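Side-chain contacts in magnesium and cobalt efflux protein CorC (Neisseria meningitidis serogroup B, PDB 3OI8), which probably takes part in magnesium and cobalt ion transport and binds adenosine in its paired CBS domains: residues E60-Y65 and F103-I108; D7-L12 and K31-S36. All coordinates share one frame; numbering follows the deposited sequence.

Contact 1 and contact 2 are both small, apolar and without any cross-segment hydrogen bond, but they lie on opposite sides of the chain's centre, with about 26 Å between their nearest atoms, and share no helix. Contact 1 belongs to the CBS pair, where Ile62 of helix 59-69 meets Leu105 at the start of the weakly bonded helix 105-108 and the ring of Phe103 in the loop before it. Contact 2 belongs to the N-terminal region and joins helices 5-17 and 23-35 through aliphatic groups alone, gathered round Leu33. In each the touching residues are largely buried, charged side chains take no part across the contact, and the second subunit packs alongside.

Contact 1. Residues E60-Y65 and F103-I108; sequences ERITAY and FHLKSI
Ile62 reaches across to Phe103 and Leu105 with a single methyl group. Its CD1 stands 3.7 Å from CZ of Phe103 and equally near CE2 of the same ring, so the methyl addresses the far CE2-CZ bond rather than the ring centre. The approach is oblique, with the two side chains crossing at a slant. The same CD1 of Ile62 also comes within 4.1 Å of CD2 of Leu105, which lies beside the ring, a looser methyl-to-methyl contact. Ile62 extends this far because chi2 is close to trans (165°), which carries CD1 well out from the helix. Phe103 keeps CG anti to its backbone N (chi1 179°), and its ring folds back beneath the following residues: the backbone N of Leu105 lies 3.9 Å above the ring plane, over its centre. Between them the ring and the leucine offer the isoleucine an apolar surface contributed by residues only two apart in sequence.

The contact lies in the CBS-pair part of the protein, joining helix 59-69, in the range of the first CBS domain, to segment 103-108, in that of the second. Ile62 also touches Leu53 on strand 53-54, and Leu105 packs on Leu88 of strand 84-89, so the two residues touch different strands of the same three-stranded sheet. Phe103 has a further aromatic partner in Tyr96, which it meets edge-to-face.

Only 93 Å² is buried between the two segments, and Ile62 supplies more than half of it. The CA atoms of Ile62 and Leu105, the nearest pair, remain 9.9 Å apart, a separation bridged by side chains. The bound adenosine is about 11 Å from the side chain of Ile62, whereas a glycerol molecule lies about 4 Å from it.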
loop_
_atom_site.group_PDB
_atom_site.type_symbol
_atom_site.label_atom_id
_atom_site.label_comp_id
_atom_site.label_asym_id
_atom_site.label_seq_id
_atom_site.Cartn_x
_atom_site.Cartn_y
_atom_site.Cartn_z
ATOM N N GLU A 60 -18.173 -14.664 14.552
ATOM C CA GLU A 60 -18.049 -13.779 15.715
ATOM C C GLU A 60 -16.619 -13.698 16.264
ATOM O O GLU A 60 -16.117 -12.618 16.594
ATOM C CB GLU A 60 -19.004 -14.222 16.831
ATOM C CG GLU A 60 -20.491 -14.007 16.536
ATOM C CD GLU A 60 -21.125 -15.150 15.754
ATOM O OE1 GLU A 60 -20.438 -16.169 15.497
ATOM O OE2 GLU A 60 -22.321 -15.026 15.396
ATOM N N ARG A 61 -15.963 -14.847 16.372
ATOM C CA ARG A 61 -14.604 -14.891 16.873
ATOM C C ARG A 61 -13.603 -14.345 15.839
ATOM O O ARG A 61 -12.712 -13.566 16.172
ATOM C CB ARG A 61 -14.267 -16.331 17.268
ATOM C CG ARG A 61 -14.997 -16.781 18.536
ATOM C CD ARG A 61 -14.848 -18.279 18.774
ATOM N NE ARG A 61 -13.443 -18.679 18.812
ATOM C CZ ARG A 61 -12.716 -18.734 19.923
ATOM N NH1 ARG A 61 -13.261 -18.419 21.093
ATOM N NH2 ARG A 61 -11.446 -19.111 19.863
ATOM N N ILE A 62 -13.754 -14.752 14.584
ATOM C CA ILE A 62 -12.957 -14.164 13.508
ATOM C C ILE A 62 -13.058 -12.630 13.511
ATOM O O ILE A 62 -12.040 -11.932 13.551
ATOM C CB ILE A 62 -13.374 -14.725 12.117
ATOM C CG1 ILE A 62 -12.837 -16.154 11.944
ATOM C CG2 ILE A 62 -12.880 -13.808 10.983
ATOM C CD1 ILE A 62 -13.470 -16.920 10.802
ATOM N N THR A 63 -14.285 -12.109 13.487
ATOM C CA THR A 63 -14.486 -10.670 13.393
ATOM C C THR A 63 -13.848 -9.921 14.572
ATOM O O THR A 63 -13.197 -8.894 14.381
ATOM C CB THR A 63 -15.988 -10.300 13.253
ATOM O OG1 THR A 63 -16.487 -10.801 12.005
ATOM C CG2 THR A 63 -16.169 -8.793 13.277
ATOM N N ALA A 64 -14.041 -10.433 15.783
ATOM C CA ALA A 64 -13.467 -9.802 16.968
ATOM C C ALA A 64 -11.936 -9.794 16.917
ATOM O O ALA A 64 -11.302 -8.825 17.313
ATOM C CB ALA A 64 -13.970 -10.481 18.244
ATOM N N TYR A 65 -11.349 -10.873 16.413
ATOM C CA TYR A 65 -9.902 -10.981 16.321
ATOM C C TYR A 65 -9.367 -10.005 15.275
ATOM O O TYR A 65 -8.371 -9.309 15.512
ATOM C CB TYR A 65 -9.502 -12.418 15.988
ATOM C CG TYR A 65 -8.013 -12.685 15.971
ATOM C CD1 TYR A 65 -7.323 -12.956 17.145
ATOM C CD2 TYR A 65 -7.297 -12.685 14.768
ATOM C CE1 TYR A 65 -5.955 -13.210 17.136
ATOM C CE2 TYR A 65 -5.933 -12.938 14.745
ATOM C CZ TYR A 65 -5.267 -13.203 15.937
ATOM O OH TYR A 65 -3.917 -13.458 15.933
ATOM N N PHE A 103 -22.380 -17.253 6.880
ATOM C CA PHE A 103 -20.917 -17.219 6.799
ATOM C C PHE A 103 -20.336 -18.543 6.337
ATOM O O PHE A 103 -20.666 -19.610 6.875
ATOM C CB PHE A 103 -20.291 -16.814 8.138
ATOM C CG PHE A 103 -18.779 -16.781 8.121
ATOM C CD1 PHE A 103 -18.099 -15.901 7.298
ATOM C CD2 PHE A 103 -18.036 -17.626 8.944
ATOM C CE1 PHE A 103 -16.698 -15.859 7.289
ATOM C CE2 PHE A 103 -16.637 -17.593 8.935
ATOM C CZ PHE A 103 -15.974 -16.705 8.107
ATOM N N HIS A 104 -19.461 -18.464 5.336
ATOM C CA HIS A 104 -18.795 -19.649 4.802
ATOM C C HIS A 104 -17.398 -19.188 4.416
ATOM O O HIS A 104 -17.207 -18.573 3.374
ATOM C CB HIS A 104 -19.566 -20.213 3.598
ATOM C CG HIS A 104 -18.995 -21.482 3.039
ATOM N ND1 HIS A 104 -18.074 -22.251 3.720
ATOM C CD2 HIS A 104 -19.226 -22.122 1.867
ATOM C CE1 HIS A 104 -17.757 -23.306 2.988
ATOM N NE2 HIS A 104 -18.440 -23.250 1.859
ATOM N N LEU A 105 -16.426 -19.461 5.280
ATOM C CA LEU A 105 -15.109 -18.880 5.115
ATOM C C LEU A 105 -14.527 -19.226 3.741
ATOM O O LEU A 105 -13.935 -18.367 3.089
ATOM C CB LEU A 105 -14.169 -19.320 6.242
ATOM C CG LEU A 105 -12.765 -18.695 6.226
ATOM C CD1 LEU A 105 -12.855 -17.184 5.982
ATOM C CD2 LEU A 105 -12.027 -18.989 7.542
ATOM N N LYS A 106 -14.703 -20.474 3.302
ATOM C CA LYS A 106 -14.187 -20.898 1.990
ATOM C C LYS A 106 -14.793 -20.107 0.823
ATOM O O LYS A 106 -14.197 -20.030 -0.258
ATOM C CB LYS A 106 -14.431 -22.387 1.751
ATOM C CG LYS A 106 -13.808 -23.310 2.785
ATOM C CD LYS A 106 -12.355 -23.634 2.480
ATOM C CE LYS A 106 -11.800 -24.619 3.514
ATOM N NZ LYS A 106 -12.710 -25.796 3.697
ATOM N N SER A 107 -15.975 -19.531 1.030
ATOM C CA SER A 107 -16.584 -18.685 -0.012
ATOM C C SER A 107 -15.831 -17.377 -0.274
ATOM O O SER A 107 -15.995 -16.769 -1.338
ATOM C CB SER A 107 -18.050 -18.354 0.321
ATOM O OG SER A 107 -18.833 -19.545 0.300
ATOM N N ILE A 108 -15.039 -16.919 0.694
ATOM C CA ILE A 108 -14.359 -15.620 0.548
ATOM C C ILE A 108 -12.839 -15.724 0.660
ATOM O O ILE A 108 -12.133 -14.738 0.508
ATOM C CB ILE A 108 -14.871 -14.536 1.568
ATOM C CG1 ILE A 108 -14.650 -14.991 3.014
ATOM C CG2 ILE A 108 -16.351 -14.149 1.320
ATOM C CD1 ILE A 108 -15.083 -13.957 4.046
#

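Contact 2. Residues D7-L12 and K31-S36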
loop_
_atom_site.group_PDB
_atom_site.type_symbol
_atom_site.label_atom_id
_atom_site.label_comp_id
_atom_site.label_asym_id
_atom_site.label_seq_id
_atom_site.Cartn_x
_atom_site.Cartn_y
_atom_site.Cartn_z
ATOM N N ASP A 7 30.391 3.766 -5.609
ATOM C CA ASP A 7 30.719 4.621 -6.747
ATOM C C ASP A 7 29.454 5.308 -7.253
ATOM O O ASP A 7 29.482 6.478 -7.631
ATOM C CB ASP A 7 31.413 3.824 -7.862
ATOM C CG ASP A 7 32.689 3.137 -7.381
ATOM O OD1 ASP A 7 33.614 3.843 -6.920
ATOM O OD2 ASP A 7 32.757 1.885 -7.444
ATOM N N VAL A 8 28.341 4.582 -7.229
ATOM C CA VAL A 8 27.056 5.135 -7.656
ATOM C C VAL A 8 26.618 6.243 -6.692
ATOM O O VAL A 8 26.204 7.320 -7.118
ATOM C CB VAL A 8 25.957 4.027 -7.702
ATOM C CG1 VAL A 8 24.599 4.640 -7.975
ATOM C CG2 VAL A 8 26.295 2.980 -8.759
ATOM N N LEU A 9 26.729 5.969 -5.392
ATOM C CA LEU A 9 26.466 6.972 -4.362
ATOM C C LEU A 9 27.282 8.250 -4.573
ATOM O O LEU A 9 26.728 9.350 -4.549
ATOM C CB LEU A 9 26.732 6.401 -2.965
ATOM C CG LEU A 9 25.541 5.767 -2.250
ATOM C CD1 LEU A 9 25.956 5.151 -0.915
ATOM C CD2 LEU A 9 24.445 6.805 -2.041
ATOM N N ASN A 10 28.592 8.113 -4.772
ATOM C CA ASN A 10 29.437 9.277 -5.074
ATOM C C ASN A 10 28.919 10.026 -6.290
ATOM O O ASN A 10 28.807 11.257 -6.291
ATOM C CB ASN A 10 30.900 8.863 -5.330
ATOM C CG ASN A 10 31.597 8.388 -4.082
ATOM O OD1 ASN A 10 31.066 8.505 -2.974
ATOM N ND2 ASN A 10 32.799 7.837 -4.249
ATOM N N LEU A 11 28.627 9.266 -7.337
ATOM C CA LEU A 11 28.094 9.811 -8.578
ATOM C C LEU A 11 26.835 10.646 -8.305
ATOM O O LEU A 11 26.704 11.771 -8.773
ATOM C CB LEU A 11 27.741 8.650 -9.502
ATOM C CG LEU A 11 27.141 8.964 -10.865
ATOM C CD1 LEU A 11 28.266 9.037 -11.871
ATOM C CD2 LEU A 11 26.125 7.892 -11.258
ATOM N N LEU A 12 25.919 10.090 -7.522
ATOM C CA LEU A 12 24.667 10.777 -7.228
ATOM C C LEU A 12 24.839 11.956 -6.266
ATOM O O LEU A 12 24.223 13.009 -6.459
ATOM C CB LEU A 12 23.643 9.795 -6.682
ATOM C CG LEU A 12 23.248 8.699 -7.679
ATOM C CD1 LEU A 12 22.478 7.603 -6.973
ATOM C CD2 LEU A 12 22.471 9.256 -8.867
ATOM N N LYS A 31 17.655 5.705 -1.143
ATOM C CA LYS A 31 16.743 4.731 -0.541
ATOM C C LYS A 31 16.500 3.566 -1.507
ATOM O O LYS A 31 16.519 2.406 -1.110
ATOM C CB LYS A 31 15.421 5.396 -0.145
ATOM C CG LYS A 31 14.569 4.553 0.788
ATOM C CD LYS A 31 13.255 5.246 1.140
ATOM C CE LYS A 31 12.430 4.419 2.128
ATOM N NZ LYS A 31 12.174 3.030 1.637
ATOM N N VAL A 32 16.298 3.885 -2.785
ATOM C CA VAL A 32 16.107 2.857 -3.805
ATOM C C VAL A 32 17.330 1.963 -3.895
ATOM O O VAL A 32 17.225 0.743 -4.004
ATOM C CB VAL A 32 15.840 3.469 -5.184
ATOM C CG1 VAL A 32 16.070 2.423 -6.273
ATOM C CG2 VAL A 32 14.422 4.024 -5.242
ATOM N N LEU A 33 18.495 2.586 -3.828
ATOM C CA LEU A 33 19.750 1.860 -3.866
ATOM C C LEU A 33 19.888 0.885 -2.710
ATOM O O LEU A 33 20.333 -0.246 -2.900
ATOM C CB LEU A 33 20.912 2.840 -3.826
ATOM C CG LEU A 33 21.569 3.042 -5.184
ATOM C CD1 LEU A 33 22.676 4.074 -5.063
ATOM C CD2 LEU A 33 22.108 1.720 -5.674
ATOM N N ASP A 34 19.526 1.343 -1.512
ATOM C CA ASP A 34 19.602 0.519 -0.308
ATOM C C ASP A 34 18.584 -0.613 -0.374
ATOM O O ASP A 34 18.847 -1.741 0.045
ATOM C CB ASP A 34 19.352 1.373 0.934
ATOM C CG ASP A 34 20.544 2.243 1.295
ATOM O OD1 ASP A 34 21.695 1.777 1.140
ATOM O OD2 ASP A 34 20.330 3.391 1.745
ATOM N N PHE A 35 17.419 -0.292 -0.916
ATOM C CA PHE A 35 16.317 -1.234 -1.062
ATOM C C PHE A 35 16.714 -2.414 -1.953
ATOM O O PHE A 35 16.278 -3.550 -1.734
ATOM C CB PHE A 35 15.116 -0.487 -1.650
ATOM C CG PHE A 35 13.853 -1.297 -1.735
ATOM C CD1 PHE A 35 12.976 -1.358 -0.658
ATOM C CD2 PHE A 35 13.507 -1.939 -2.918
ATOM C CE1 PHE A 35 11.784 -2.081 -0.749
ATOM C CE2 PHE A 35 12.312 -2.667 -3.024
ATOM C CZ PHE A 35 11.450 -2.731 -1.943
ATOM N N SER A 36 17.570 -2.142 -2.932
ATOM C CA SER A 36 17.968 -3.133 -3.931
ATOM C C SER A 36 18.823 -4.236 -3.323
ATOM O O SER A 36 19.039 -5.276 -3.943
ATOM C CB SER A 36 18.756 -2.458 -5.057
ATOM O OG SER A 36 20.089 -2.195 -4.642
#
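Leu33 meets Val8, Leu9 and Leu12 across an antiparallel helical hairpin, formed by helices 5-17 and 23-35 of the N-terminal region. The N-to-C directions of the two short segments differ by 171°, and their axes stay 11.5 Å apart at closest approach, a spacing bridged mainly by Leu33. Near the start of segment 31-36, Val32 makes no contact with 7-12 and packs instead on Leu29 of the second subunit.

Leu33 follows and carries the whole contact, accounting for 71 of the 125 Å² buried. Its CD1 does all the close touching. Val8 presents CG1 at 3.5 Å from CD1 of Leu33, a snug meeting in which the valine branch comes askew to the leucine end; CG1 is placed there by a chi1 of 173°, which sets it anti to the backbone N. Leu12, one helical turn farther on, reaches toward the same leucine tip to tip, its CD1 lying 4.0 Å from Leu33 CD1. Leu9 is the looser neighbour, with CG 4.4 Å from CD1 of Leu33. One methyl is thus set among three side chains on two successive turns of the facing helix. Val8 and Leu12 have further company: Val8 packs on Ala15 of the second subunit, and Leu12 on Leu26 and Leu29 of helix 23-35, so the apolar layer continues along the hairpin and into the dimer.

Beyond Leu33, Phe35 turns to the other side of its helix, resting on Leu121 and Thr122 of helix 121-130 and making a cation-pi contact with Arg28 of the second subunit. Ser36 then folds back along the chain, where its OG donates a 2.6 Å hydrogen bond to the backbone O of Leu33, with the donor OG 27° out of the carbonyl plane.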